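Local coordinates for protein Poly(A) RNA polymerase GLD2 (PDB 6LBK) that probably adds AMP units from ATP to the 3' ends of selected cytoplasmic mRNAs and microRNAs, building poly(A) tails or single-nucleotide extensions, at residues Gln154-Arg157 with Val163-Arg166. The protein carries 1 engineered substitution. Sequence-based numbering, arbitrary orientation.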
loop_
_atom_site.group_PDB
_atom_site.type_symbol
_atom_site.label_atom_id
_atom_site.label_comp_id
_atom_site.label_asym_id
_atom_site.label_seq_id
_atom_site.Cartn_x
_atom_site.Cartn_y
_atom_site.Cartn_z
ATOM N N GLN A 154 20.969 -5.795 4.311
ATOM C CA GLN A 154 21.421 -5.808 2.932
ATOM C C GLN A 154 20.924 -4.561 2.230
ATOM O O GLN A 154 19.774 -4.170 2.410
ATOM C CB GLN A 154 20.928 -7.065 2.197
ATOM C CG GLN A 154 21.091 -7.031 0.696
ATOM C CD GLN A 154 20.733 -8.363 0.054
ATOM O OE1 GLN A 154 20.052 -9.192 0.668
ATOM N NE2 GLN A 154 21.148 -8.559 -1.201
ATOM N N LEU A 155 21.773 -3.956 1.408
ATOM C CA LEU A 155 21.333 -2.867 0.547
ATOM C C LEU A 155 20.657 -3.463 -0.683
ATOM O O LEU A 155 21.315 -4.075 -1.534
ATOM C CB LEU A 155 22.504 -1.987 0.129
ATOM C CG LEU A 155 23.122 -1.006 1.102
ATOM C CD1 LEU A 155 24.559 -0.760 0.678
ATOM C CD2 LEU A 155 22.332 0.272 1.068
ATOM N N ILE A 156 19.361 -3.250 -0.803
ATOM C CA ILE A 156 18.631 -3.633 -1.999
ATOM C C ILE A 156 18.570 -2.437 -2.937
ATOM O O ILE A 156 18.220 -1.316 -2.532
ATOM C CB ILE A 156 17.234 -4.172 -1.659
ATOM C CG1 ILE A 156 17.363 -5.438 -0.807
ATOM C CG2 ILE A 156 16.438 -4.469 -2.928
ATOM C CD1 ILE A 156 16.142 -6.354 -0.887
ATOM N N ARG A 157 18.892 -2.693 -4.199
ATOM C CA ARG A 157 19.071 -1.672 -5.213
ATOM C C ARG A 157 17.785 -1.544 -6.010
ATOM O O ARG A 157 17.350 -2.497 -6.666
ATOM C CB ARG A 157 20.238 -2.069 -6.111
ATOM C CG ARG A 157 21.535 -2.154 -5.333
ATOM C CD ARG A 157 22.617 -2.869 -6.108
ATOM N NE ARG A 157 23.852 -2.960 -5.335
ATOM C CZ ARG A 157 24.852 -3.788 -5.620
ATOM N NH1 ARG A 157 24.763 -4.608 -6.660
ATOM N NH2 ARG A 157 25.939 -3.798 -4.861
ATOM N N VAL A 163 17.653 -0.438 2.783
ATOM C CA VAL A 163 18.329 -1.401 3.641
ATOM C C VAL A 163 17.245 -2.339 4.141
ATOM O O VAL A 163 16.289 -1.906 4.797
ATOM C CB VAL A 163 19.064 -0.739 4.819
ATOM C CG1 VAL A 163 19.381 -1.782 5.873
ATOM C CG2 VAL A 163 20.359 -0.089 4.375
ATOM N N LYS A 164 17.376 -3.616 3.817
ATOM C CA LYS A 164 16.451 -4.632 4.280
ATOM C C LYS A 164 17.086 -5.349 5.455
ATOM O O LYS A 164 18.277 -5.679 5.429
ATOM C CB LYS A 164 16.124 -5.641 3.180
ATOM C CG LYS A 164 14.931 -5.286 2.346
ATOM C CD LYS A 164 14.210 -6.546 1.949
ATOM C CE LYS A 164 12.977 -6.222 1.151
ATOM N NZ LYS A 164 12.453 -7.437 0.470
ATOM N N PHE A 165 16.287 -5.598 6.483
ATOM C CA PHE A 165 16.869 -6.259 7.633
ATOM C C PHE A 165 15.770 -6.972 8.391
ATOM O O PHE A 165 14.595 -6.664 8.239
ATOM C CB PHE A 165 17.620 -5.258 8.552
ATOM C CG PHE A 165 16.759 -4.189 9.195
ATOM C CD1 PHE A 165 16.211 -4.378 10.461
ATOM C CD2 PHE A 165 16.571 -2.964 8.577
ATOM C CE1 PHE A 165 15.442 -3.366 11.067
ATOM C CE2 PHE A 165 15.810 -1.963 9.183
ATOM C CZ PHE A 165 15.245 -2.163 10.419
ATOM N N ARG A 166 16.176 -7.887 9.265
ATOM C CA ARG A 166 15.243 -8.616 10.109
ATOM C C ARG A 166 15.571 -8.286 11.556
ATOM O O ARG A 166 16.702 -8.486 11.996
ATOM C CB ARG A 166 15.340 -10.120 9.847
ATOM C CG ARG A 166 14.155 -10.949 10.315
ATOM C CD ARG A 166 14.424 -12.429 10.046
ATOM N NE ARG A 166 14.703 -13.178 11.267
ATOM C CZ ARG A 166 13.803 -13.923 11.901
ATOM N NH1 ARG A 166 12.568 -14.041 11.422
ATOM N NH2 ARG A 166 14.138 -14.563 13.011
#
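The aliphatic chain of Lys164 lies across the end of Ile156, whose CD1 meets Lys164 CD at 3.4 Å and also touches CG and CE of the lysine. Ile156 reaches it because CG1 stands anti to its own carbonyl carbon (chi1 -62°), carrying CD1 toward the neighbouring strand, while a bend at chi2 turns the lysine over CD1. Beneath this overlap, Gln154 and Lys164 form an antiparallel hydrogen-bonded pair: Lys164 N gives a nearly straight bond to Gln154 O (2.8 Å, 167°), and Gln154 N returns one to Lys164 O at 2.9 Å. Strands 150-156 and 162-167 make a β-hairpin at one edge of the five-stranded sheet of the nucleotidyltransferase palm domain. On the other face, Leu155 CD2 packs against Val163 CG2 at 3.9 Å, and both side chains rest on Leu135 and His139 of helix 128-144. The Lys164 side chain lies about 6 Å from that of Asp109, a probable catalytic magnesium ligand. With an alanine in place of Lys164, lacking both the long aliphatic chain and the amino group, Ile156 CD1 would probably lose its cover and the acidic residues nearby a positive neighbour. Lys164 also touches Glu173 on strand 172-178.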